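Short-chain dehydrogenase/reductase SDR (Paraburkholderia phymatum, PDB 5VA8) binds NADP in a Rossmann fold and probably catalyses an NADP-dependent oxidation or reduction. Local coordinates at residues K16-C21 and V40-V45; A34-G39 and A63-Q68; T51-A56 and V67-C72. All coordinates share one frame; numbering follows the deposited sequence. Where two conformers were deposited one is given.

Contact 1 (K16-C21 and V40-V45); sequences KSALVC and VNVTIV
Asn41 N donates to Lys16 O at 2.9 Å and opens a ladder of five backbone hydrogen bonds between two parallel strands. Ala18 bonds through both its N and its O: its N gives to Asn41 O, and its O takes Thr43 N at 2.9 Å. Val20 repeats the pattern. Its N points almost straight at Thr43 O (2.8 Å, 176° at the hydrogen). The last bond, Val45 N to Val20 O, is longer at 3.2 Å and more bent (140°).

The apolar contacts fall on both faces. On the face of Ala18 and Val20, Ala18 CB meets Val40 CG1 at 3.6 Å. Val40 CG1 lies anti to its own backbone N (chi1 179°), which turns it to Ala18 and Lys16 O. On the other face, Leu19 CD1 packs on Thr43 CG2 at 3.7 Å and on Val45 CG2 at 3.8 Å. Here a water sits between Thr43 OG1 and Ala18 O, the latter link long at 3.3 Å, and that hydroxyl also bonds Gln68 NE2.

The pair joins the first and last elements of a beta-alpha-beta unit of the Rossmann fold. Val45 also lines the NADP pocket. Leu35 of the connecting helix 26-37 packs on Ala18, Val20 and Val40. Strands 92-95 and 67-71 flank the pair.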
ATOM      1  N   LYS A  16      30.554   0.627 -17.594  1.00 17.58           N
ATOM      2  CA  LYS A  16      29.984   1.714 -16.826  1.00 14.50           C
ATOM      3  C   LYS A  16      30.649   1.770 -15.457  1.00 18.41           C
ATOM      4  O   LYS A  16      31.385   0.865 -15.052  1.00 19.59           O
ATOM      5  CB  LYS A  16      28.469   1.553 -16.693  1.00 16.66           C
ATOM      6  CG  LYS A  16      27.736   1.735 -18.022  1.00 19.69           C
ATOM      7  CD  LYS A  16      26.249   1.911 -17.808  1.00 22.81           C
ATOM      8  CE  LYS A  16      25.481   1.873 -19.129  1.00 24.56           C
ATOM      9  NZ  LYS A  16      25.864   2.971 -20.066  1.00 26.75           N
ATOM     10  N   SER A  17      30.405   2.863 -14.749  1.00 14.58           N
ATOM     11  CA  SER A  17      31.024   3.088 -13.453  0.53 15.16           C
ATOM     12  C   SER A  17      29.964   3.078 -12.363  1.00 15.63           C
ATOM     13  O   SER A  17      28.876   3.636 -12.528  1.00 17.33           O
ATOM     14  CB  SER A  17      31.796   4.406 -13.428  0.53 21.92           C
ATOM     15  OG  SER A  17      30.941   5.505 -13.683  0.53 22.21           O
ATOM     16  N   ALA A  18      30.282   2.409 -11.246  1.00 14.19           N
ATOM     17  CA  ALA A  18      29.372   2.361 -10.104  1.00 13.49           C
ATOM     18  C   ALA A  18      30.083   2.785  -8.829  1.00 15.25           C
ATOM     19  O   ALA A  18      31.242   2.430  -8.606  1.00 15.43           O
ATOM     20  CB  ALA A  18      28.785   0.966  -9.895  1.00 14.18           C
ATOM     21  N   LEU A  19      29.373   3.545  -7.998  1.00 12.31           N
ATOM     22  CA  LEU A  19      29.787   3.822  -6.630  1.00 12.26           C
ATOM     23  C   LEU A  19      28.908   2.974  -5.721  1.00 13.81           C
ATOM     24  O   LEU A  19      27.685   3.144  -5.713  1.00 12.71           O
ATOM     25  CB  LEU A  19      29.647   5.311  -6.308  1.00 11.70           C
ATOM     26  CG  LEU A  19      29.972   5.761  -4.880  1.00 12.78           C
ATOM     27  CD1 LEU A  19      31.410   5.389  -4.505  1.00 15.31           C
ATOM     28  CD2 LEU A  19      29.762   7.270  -4.744  1.00 15.19           C
ATOM     29  N   VAL A  20      29.519   2.052  -4.982  1.00 13.44           N
ATOM     30  CA  VAL A  20      28.788   1.099  -4.142  1.00 11.38           C
ATOM     31  C   VAL A  20      29.172   1.381  -2.690  1.00 12.81           C
ATOM     32  O   VAL A  20      30.311   1.119  -2.277  1.00 14.17           O
ATOM     33  CB  VAL A  20      29.088  -0.355  -4.535  1.00 13.39           C
ATOM     34  CG1 VAL A  20      28.166  -1.322  -3.785  1.00 13.98           C
ATOM     35  CG2 VAL A  20      28.936  -0.542  -6.060  1.00 15.57           C
ATOM     36  N   CYS A  21      28.230   1.920  -1.915  1.00 12.04           N
ATOM     37  CA  CYS A  21      28.513   2.337  -0.541  1.00 12.82           C
ATOM     38  C   CYS A  21      28.441   1.177   0.442  1.00 15.55           C
ATOM     39  O   CYS A  21      27.600   0.283   0.316  1.00 13.28           O
ATOM     40  CB  CYS A  21      27.521   3.414  -0.103  1.00 12.39           C
ATOM     41  SG  CYS A  21      27.595   4.904  -1.093  1.00 14.29           S
ATOM     42  N   VAL A  40      30.988  -3.966 -14.730  1.00 17.24           N
ATOM     43  CA  VAL A  40      30.943  -2.604 -14.201  1.00 15.26           C
ATOM     44  C   VAL A  40      32.211  -2.327 -13.403  1.00 17.74           C
ATOM     45  O   VAL A  40      32.624  -3.142 -12.571  1.00 17.20           O
ATOM     46  CB  VAL A  40      29.699  -2.405 -13.320  1.00 15.51           C
ATOM     47  CG1 VAL A  40      29.675  -0.989 -12.744  1.00 15.97           C
ATOM     48  CG2 VAL A  40      28.425  -2.697 -14.118  1.00 17.35           C
ATOM     49  N   ASN A  41      32.826  -1.167 -13.644  1.00 15.52           N
ATOM     50  CA  ASN A  41      33.920  -0.713 -12.789  1.00 16.03           C
ATOM     51  C   ASN A  41      33.344  -0.212 -11.472  1.00 19.46           C
ATOM     52  O   ASN A  41      32.477   0.663 -11.471  1.00 20.44           O
ATOM     53  CB  ASN A  41      34.711   0.388 -13.492  1.00 16.42           C
ATOM     54  CG  ASN A  41      35.364  -0.093 -14.766  1.00 19.02           C
ATOM     55  OD1 ASN A  41      36.031  -1.125 -14.783  1.00 20.35           O
ATOM     56  ND2 ASN A  41      35.161   0.646 -15.853  1.00 23.63           N
ATOM     57  N   VAL A  42      33.797  -0.765 -10.346  1.00 15.03           N
ATOM     58  CA  VAL A  42      33.153  -0.476  -9.069  1.00 14.21           C
ATOM     59  C   VAL A  42      34.120   0.254  -8.148  1.00 14.26           C
ATOM     60  O   VAL A  42      35.300  -0.095  -8.050  1.00 17.20           O
ATOM     61  CB  VAL A  42      32.605  -1.748  -8.383  1.00 13.30           C
ATOM     62  CG1 VAL A  42      31.437  -2.324  -9.195  1.00 14.57           C
ATOM     63  CG2 VAL A  42      33.708  -2.780  -8.178  1.00 18.09           C
ATOM     64  N   THR A  43      33.605   1.279  -7.481  1.00 13.55           N
ATOM     65  CA  THR A  43      34.279   1.935  -6.372  1.00 12.58           C
ATOM     66  C   THR A  43      33.542   1.519  -5.111  1.00 14.20           C
ATOM     67  O   THR A  43      32.346   1.808  -4.973  1.00 14.35           O
ATOM     68  CB  THR A  43      34.251   3.451  -6.550  1.00 14.82           C
ATOM     69  OG1 THR A  43      35.007   3.806  -7.711  1.00 16.05           O
ATOM     70  CG2 THR A  43      34.839   4.151  -5.328  1.00 15.31           C
ATOM     71  N   ILE A  44      34.230   0.810  -4.215  1.00 15.40           N
ATOM     72  CA  ILE A  44      33.611   0.309  -2.991  1.00 12.44           C
ATOM     73  C   ILE A  44      34.109   1.134  -1.812  1.00 12.27           C
ATOM     74  O   ILE A  44      35.285   1.521  -1.750  1.00 14.47           O
ATOM     75  CB  ILE A  44      33.851  -1.200  -2.761  1.00 13.23           C
ATOM     76  CG1 ILE A  44      35.333  -1.558  -2.713  1.00 15.49           C
ATOM     77  CG2 ILE A  44      33.154  -2.024  -3.852  1.00 15.18           C
ATOM     78  CD1 ILE A  44      35.558  -3.025  -2.312  1.00 17.05           C
ATOM     79  N   VAL A  45      33.197   1.409  -0.886  1.00 14.10           N
ATOM     80  CA  VAL A  45      33.432   2.300   0.245  1.00 14.00           C
ATOM     81  C   VAL A  45      33.182   1.532   1.535  1.00 13.92           C
ATOM     82  O   VAL A  45      32.151   0.859   1.670  1.00 14.46           O
ATOM     83  CB  VAL A  45      32.514   3.537   0.179  1.00 14.75           C
ATOM     84  CG1 VAL A  45      32.739   4.413   1.389  1.00 18.02           C
ATOM     85  CG2 VAL A  45      32.759   4.336  -1.117  1.00 15.91           C
TER
HETATM   86  O   HOH W   1      34.038   3.090 -10.219  1.00 19.47           O

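Contact 2 (A34-G39 and A63-Q68); sequences ALAAEG and AGVDVQ
A Schellman motif ends helix 26-37, and Val65 packs against this helix end. The contact joins the ends of two helices of the Rossmann fold, 26-37 and 49-63, and the turn that leads from the second helix into strand 67-71. Gly39 is the C-prime residue of the motif. Its N bonds Ala36 O at 2.9 Å, and Val40 N reaches back to Leu35 O. Gly39 has a positive phi (88°), as a C-prime residue of this motif does. Gly64, also with positive phi, is where the chain leaves helix 49-63.

Ala36 carries most of the contact from its side. Its methyl meets two neighbours: CB lies 3.6 Å from Ala63 CB and 3.8 Å from Val65 CG2. The two branches of Val65 divide the work. CG2 sits between its backbone N and carbonyl carbon (chi1 to CG1 is -55°) and rests on the Ala36 methyl. CG1 reaches the backbone of the helix end, 3.5 Å from Ala36 O and 3.7 Å from Gly39 C. Small side chains let the two helix ends come close, with Ala37 CA and Ala63 CA 5.4 Å apart.

No direct hydrogen bond crosses between the segments. Ile59 of helix 49-63 also packs on Ala36, and the Val65 side chain touches Asn41 of the adjacent strand. The contact lies near the surface, and a single water makes the polar link. It donates to both helix-end carbonyls, at 2.8 Å from Ala36 O and 2.7 Å from Ala63 O.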
ATOM      1  N   ALA A  34      28.169  -8.409  -7.882  1.00 15.72           N
ATOM      2  CA  ALA A  34      27.257  -8.690  -8.989  1.00 15.90           C
ATOM      3  C   ALA A  34      27.431  -7.681 -10.114  1.00 15.41           C
ATOM      4  O   ALA A  34      27.404  -8.055 -11.293  1.00 17.63           O
ATOM      5  CB  ALA A  34      25.812  -8.702  -8.491  1.00 18.57           C
ATOM      6  N   LEU A  35      27.631  -6.403  -9.774  1.00 16.39           N
ATOM      7  CA  LEU A  35      27.890  -5.398 -10.806  1.00 15.09           C
ATOM      8  C   LEU A  35      29.219  -5.664 -11.503  1.00 17.32           C
ATOM      9  O   LEU A  35      29.302  -5.632 -12.738  1.00 16.90           O
ATOM     10  CB  LEU A  35      27.857  -3.989 -10.199  1.00 16.51           C
ATOM     11  CG  LEU A  35      26.484  -3.534  -9.698  1.00 16.12           C
ATOM     12  CD1 LEU A  35      26.603  -2.268  -8.844  1.00 14.98           C
ATOM     13  CD2 LEU A  35      25.528  -3.306 -10.873  1.00 15.98           C
ATOM     14  N   ALA A  36      30.271  -5.954 -10.731  1.00 15.30           N
ATOM     15  CA  ALA A  36      31.564  -6.266 -11.338  1.00 16.38           C
ATOM     16  C   ALA A  36      31.469  -7.472 -12.265  1.00 19.37           C
ATOM     17  O   ALA A  36      32.122  -7.507 -13.318  1.00 18.94           O
ATOM     18  CB  ALA A  36      32.610  -6.510 -10.247  1.00 16.36           C
ATOM     19  N   ALA A  37      30.664  -8.478 -11.889  1.00 16.81           N
ATOM     20  CA  ALA A  37      30.499  -9.665 -12.721  1.00 19.54           C
ATOM     21  C   ALA A  37      29.892  -9.336 -14.076  1.00 21.62           C
ATOM     22  O   ALA A  37      30.085 -10.091 -15.035  1.00 23.25           O
ATOM     23  CB  ALA A  37      29.620 -10.697 -12.005  1.00 18.99           C
ATOM     24  N   GLU A  38      29.156  -8.234 -14.173  1.00 19.77           N
ATOM     25  CA  GLU A  38      28.610  -7.780 -15.443  1.00 19.17           C
ATOM     26  C   GLU A  38      29.490  -6.718 -16.095  1.00 22.89           C
ATOM     27  O   GLU A  38      29.044  -6.032 -17.022  1.00 19.78           O
ATOM     28  CB  GLU A  38      27.185  -7.263 -15.243  1.00 23.20           C
ATOM     29  CG  GLU A  38      26.250  -8.246 -14.519  1.00 24.28           C
ATOM     30  CD  GLU A  38      26.190  -9.633 -15.159  1.00 30.26           C
ATOM     31  OE1 GLU A  38      26.371  -9.757 -16.391  1.00 26.99           O
ATOM     32  OE2 GLU A  38      25.970 -10.614 -14.414  1.00 30.40           O
ATOM     33  N   GLY A  39      30.736  -6.584 -15.639  1.00 22.64           N
ATOM     34  CA  GLY A  39      31.696  -5.713 -16.278  1.00 23.16           C
ATOM     35  C   GLY A  39      31.696  -4.279 -15.809  1.00 20.04           C
ATOM     36  O   GLY A  39      32.358  -3.448 -16.438  1.00 19.82           O
ATOM     37  N   ALA A  63      36.621 -10.531 -11.227  1.00 21.65           N
ATOM     38  CA  ALA A  63      35.857  -9.891 -12.287  1.00 20.83           C
ATOM     39  C   ALA A  63      36.700  -9.211 -13.354  1.00 22.24           C
ATOM     40  O   ALA A  63      36.192  -8.977 -14.457  1.00 24.49           O
ATOM     41  CB  ALA A  63      34.891  -8.859 -11.687  1.00 18.84           C
ATOM     42  N   GLY A  64      37.957  -8.883 -13.064  1.00 23.10           N
ATOM     43  CA  GLY A  64      38.790  -8.256 -14.070  1.00 28.29           C
ATOM     44  C   GLY A  64      38.375  -6.855 -14.453  1.00 33.97           C
ATOM     45  O   GLY A  64      38.732  -6.390 -15.537  1.00 41.01           O
ATOM     46  N   VAL A  65      37.613  -6.177 -13.605  1.00 20.20           N
ATOM     47  CA  VAL A  65      37.222  -4.804 -13.837  1.00 20.56           C
ATOM     48  C   VAL A  65      38.116  -3.903 -12.994  1.00 20.12           C
ATOM     49  O   VAL A  65      38.891  -4.365 -12.159  1.00 22.66           O
ATOM     50  CB  VAL A  65      35.728  -4.561 -13.498  1.00 19.99           C
ATOM     51  CG1 VAL A  65      34.835  -5.529 -14.267  1.00 20.71           C
ATOM     52  CG2 VAL A  65      35.506  -4.711 -12.005  1.00 18.50           C
ATOM     53  N   ASP A  66      37.993  -2.595 -13.202  1.00 20.66           N
ATOM     54  CA  ASP A  66      38.665  -1.637 -12.336  1.00 22.11           C
ATOM     55  C   ASP A  66      37.942  -1.554 -11.001  1.00 21.35           C
ATOM     56  O   ASP A  66      36.731  -1.319 -10.957  1.00 20.51           O
ATOM     57  CB  ASP A  66      38.704  -0.257 -12.987  1.00 22.67           C
ATOM     58  CG  ASP A  66      39.580  -0.216 -14.222  1.00 41.61           C
ATOM     59  OD1 ASP A  66      40.552  -1.000 -14.300  1.00 43.24           O
ATOM     60  OD2 ASP A  66      39.296   0.607 -15.116  1.00 48.84           O
ATOM     61  N   VAL A  67      38.682  -1.724  -9.908  1.00 18.37           N
ATOM     62  CA  VAL A  67      38.119  -1.620  -8.568  1.00 17.50           C
ATOM     63  C   VAL A  67      38.871  -0.542  -7.802  1.00 18.48           C
ATOM     64  O   VAL A  67      40.098  -0.612  -7.657  1.00 22.37           O
ATOM     65  CB  VAL A  67      38.176  -2.953  -7.811  1.00 18.80           C
ATOM     66  CG1 VAL A  67      37.561  -2.789  -6.422  1.00 19.89           C
ATOM     67  CG2 VAL A  67      37.457  -4.036  -8.600  1.00 20.28           C
ATOM     68  N   GLN A  68      38.137   0.444  -7.315  1.00 17.15           N
ATOM     69  CA  GLN A  68      38.678   1.453  -6.419  1.00 17.21           C
ATOM     70  C   GLN A  68      38.131   1.225  -5.021  1.00 19.54           C
ATOM     71  O   GLN A  68      36.966   0.857  -4.852  1.00 19.45           O
ATOM     72  CB  GLN A  68      38.323   2.856  -6.893  1.00 16.80           C
ATOM     73  CG  GLN A  68      38.906   3.152  -8.245  1.00 21.57           C
ATOM     74  CD  GLN A  68      38.665   4.572  -8.687  1.00 31.38           C
ATOM     75  OE1 GLN A  68      39.555   5.214  -9.248  1.00 39.18           O
ATOM     76  NE2 GLN A  68      37.457   5.076  -8.449  1.00 28.69           N
TER
HETATM   77  O   HOH W   2      33.531  -9.236 -15.090  1.00 29.43           O

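Contact 3 (T51-A56 and V67-C72); sequences TLDATA and VQAVAC
Leu52 lies over Ala69 and reaches on to the backbone of strand 67-71, and this is the closely packed part of the contact. Its CG is 3.8 Å from Ala69 CB. CD2 goes further along the strand, to 3.5 Å from Val70 O and 3.9 Å from Ala71 CB. The Leu52 side chain leaves the helix with CG anti to the backbone N (chi1 172°), and this carries both methyls to the strand.

One turn later Ala56 takes up the same face. Its CB touches Val67 CG1 at 3.9 Å and Ala69 CB at 4.0 Å. The short methyl lets the helix come nearer here, with Ala56 CA 6.2 Å from Val67 CA.

The contact loosens at its exposed residues. Asp53 is exposed, and its OD1 comes only to 4.4 Å from Ala69 CB. Ala71 is exposed too, and within 51-56 it meets Leu52.

The helix runs nearly antiparallel to the strand, at 173°, as expected in a beta-alpha-beta crossover. Ile44 of strand 41-46 extends the apolar layer beneath Leu52 and Thr55, and Cys72, just past the strand, touches NADP. No hydrogen bond joins the two segments. Segment 51-56 is therefore joined to the strand by apolar contact; further on, Arg60 of the same helix bonds Val67 O, and the strand's inter-strand backbone bonds go to strand 41-46.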
ATOM      1  N   THR A  51      39.417  -5.070   5.799  1.00 20.51           N
ATOM      2  CA  THR A  51      38.453  -5.842   5.029  1.00 18.38           C
ATOM      3  C   THR A  51      38.152  -5.171   3.696  1.00 16.92           C
ATOM      4  O   THR A  51      37.903  -5.859   2.699  1.00 17.92           O
ATOM      5  CB  THR A  51      37.168  -6.047   5.838  1.00 22.73           C
ATOM      6  OG1 THR A  51      37.479  -6.735   7.059  1.00 26.07           O
ATOM      7  CG2 THR A  51      36.173  -6.891   5.058  1.00 23.07           C
ATOM      8  N   LEU A  52      38.201  -3.837   3.660  1.00 16.62           N
ATOM      9  CA  LEU A  52      37.986  -3.115   2.409  1.00 16.52           C
ATOM     10  C   LEU A  52      39.008  -3.523   1.352  1.00 17.76           C
ATOM     11  O   LEU A  52      38.651  -3.825   0.207  1.00 18.21           O
ATOM     12  CB  LEU A  52      38.051  -1.609   2.667  1.00 15.34           C
ATOM     13  CG  LEU A  52      38.028  -0.728   1.423  1.00 15.08           C
ATOM     14  CD1 LEU A  52      36.667  -0.791   0.740  1.00 17.04           C
ATOM     15  CD2 LEU A  52      38.392   0.714   1.798  1.00 21.95           C
ATOM     16  N   ASP A  53      40.292  -3.512   1.718  1.00 17.30           N
ATOM     17  CA  ASP A  53      41.343  -3.841   0.758  1.00 17.33           C
ATOM     18  C   ASP A  53      41.244  -5.290   0.309  1.00 19.32           C
ATOM     19  O   ASP A  53      41.519  -5.608  -0.853  1.00 20.43           O
ATOM     20  CB  ASP A  53      42.719  -3.580   1.375  1.00 18.97           C
ATOM     21  CG  ASP A  53      42.963  -2.115   1.670  1.00 20.68           C
ATOM     22  OD1 ASP A  53      42.180  -1.270   1.194  1.00 22.33           O
ATOM     23  OD2 ASP A  53      43.953  -1.820   2.379  1.00 24.22           O
ATOM     24  N   ALA A  54      40.862  -6.184   1.217  1.00 18.52           N
ATOM     25  CA  ALA A  54      40.772  -7.597   0.860  1.00 19.62           C
ATOM     26  C   ALA A  54      39.621  -7.841  -0.109  1.00 20.92           C
ATOM     27  O   ALA A  54      39.778  -8.536  -1.122  1.00 19.83           O
ATOM     28  CB  ALA A  54      40.612  -8.438   2.125  1.00 22.13           C
ATOM     29  N   THR A  55      38.456  -7.263   0.178  1.00 17.56           N
ATOM     30  CA  THR A  55      37.332  -7.398  -0.742  1.00 17.16           C
ATOM     31  C   THR A  55      37.648  -6.765  -2.092  1.00 18.55           C
ATOM     32  O   THR A  55      37.279  -7.309  -3.140  1.00 18.19           O
ATOM     33  CB  THR A  55      36.081  -6.782  -0.119  1.00 15.35           C
ATOM     34  OG1 THR A  55      35.708  -7.566   1.022  1.00 17.54           O
ATOM     35  CG2 THR A  55      34.921  -6.756  -1.114  1.00 14.84           C
ATOM     36  N   ALA A  56      38.336  -5.617  -2.093  1.00 16.08           N
ATOM     37  CA  ALA A  56      38.710  -5.013  -3.368  1.00 17.48           C
ATOM     38  C   ALA A  56      39.601  -5.955  -4.176  1.00 19.44           C
ATOM     39  O   ALA A  56      39.382  -6.145  -5.379  1.00 18.74           O
ATOM     40  CB  ALA A  56      39.402  -3.669  -3.140  1.00 18.59           C
ATOM     41  N   VAL A  67      38.682  -1.724  -9.908  1.00 18.37           N
ATOM     42  CA  VAL A  67      38.119  -1.620  -8.568  1.00 17.50           C
ATOM     43  C   VAL A  67      38.871  -0.542  -7.802  1.00 18.48           C
ATOM     44  O   VAL A  67      40.098  -0.612  -7.657  1.00 22.37           O
ATOM     45  CB  VAL A  67      38.176  -2.953  -7.811  1.00 18.80           C
ATOM     46  CG1 VAL A  67      37.561  -2.789  -6.422  1.00 19.89           C
ATOM     47  CG2 VAL A  67      37.457  -4.036  -8.600  1.00 20.28           C
ATOM     48  N   GLN A  68      38.137   0.444  -7.315  1.00 17.15           N
ATOM     49  CA  GLN A  68      38.678   1.453  -6.419  1.00 17.21           C
ATOM     50  C   GLN A  68      38.131   1.225  -5.021  1.00 19.54           C
ATOM     51  O   GLN A  68      36.966   0.857  -4.852  1.00 19.45           O
ATOM     52  CB  GLN A  68      38.323   2.856  -6.893  1.00 16.80           C
ATOM     53  CG  GLN A  68      38.906   3.152  -8.245  1.00 21.57           C
ATOM     54  CD  GLN A  68      38.665   4.572  -8.687  1.00 31.38           C
ATOM     55  OE1 GLN A  68      39.555   5.214  -9.248  1.00 39.18           O
ATOM     56  NE2 GLN A  68      37.457   5.076  -8.449  1.00 28.69           N
ATOM     57  N   ALA A  69      38.983   1.417  -4.024  1.00 19.38           N
ATOM     58  CA  ALA A  69      38.595   1.264  -2.631  1.00 17.24           C
ATOM     59  C   ALA A  69      38.772   2.606  -1.945  1.00 14.40           C
ATOM     60  O   ALA A  69      39.843   3.214  -2.042  1.00 19.09           O
ATOM     61  CB  ALA A  69      39.437   0.188  -1.937  1.00 20.34           C
ATOM     62  N   VAL A  70      37.723   3.077  -1.278  1.00 13.32           N
ATOM     63  CA  VAL A  70      37.779   4.326  -0.520  1.00 14.22           C
ATOM     64  C   VAL A  70      37.487   3.997   0.934  1.00 13.48           C
ATOM     65  O   VAL A  70      36.397   3.501   1.246  1.00 15.20           O
ATOM     66  CB  VAL A  70      36.773   5.361  -1.044  1.00 16.83           C
ATOM     67  CG1 VAL A  70      36.850   6.636  -0.209  1.00 18.57           C
ATOM     68  CG2 VAL A  70      37.028   5.657  -2.502  1.00 19.53           C
ATOM     69  N   ALA A  71      38.447   4.287   1.818  1.00 14.78           N
ATOM     70  CA  ALA A  71      38.270   4.077   3.256  1.00 14.32           C
ATOM     71  C   ALA A  71      37.683   5.349   3.862  1.00 12.95           C
ATOM     72  O   ALA A  71      38.391   6.340   4.055  1.00 15.06           O
ATOM     73  CB  ALA A  71      39.596   3.709   3.918  1.00 15.28           C
ATOM     74  N   CYS A  72      36.386   5.323   4.169  1.00 13.30           N
ATOM     75  CA  CYS A  72      35.765   6.499   4.764  1.00 13.23           C
ATOM     76  C   CYS A  72      34.420   6.114   5.359  1.00 13.81           C
ATOM     77  O   CYS A  72      33.856   5.062   5.046  1.00 13.75           O
ATOM     78  CB  CYS A  72      35.570   7.621   3.738  1.00 13.05           C
ATOM     79  SG  CYS A  72      34.234   7.247   2.571  1.00 16.46           S
TER

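Overall arrangement
Contact 1 is the buried one, contact 2 lies near the surface, and contact 3 is partly buried. Contacts 1 and 3 each join elements of successive beta-alpha-beta units that share strand 41-46. Contact 2 ties the ends of their two helices together. Contacts 2 and 3 share Val67 and Gln68. Strand 67-71 adjoins strand 41-46, where Ile44 N probably bonds Gln68 O at 2.8 Å. The chemistry follows the place in the fold. Strand meets strand through direct backbone bonds, in contact 3 helix meets strand through apolar side chains, and in contact 2 the helix ends and Val65 meet through small apolar groups and a water. Contacts 1 and 3 both extend toward NADP, through Val45 and Cys72.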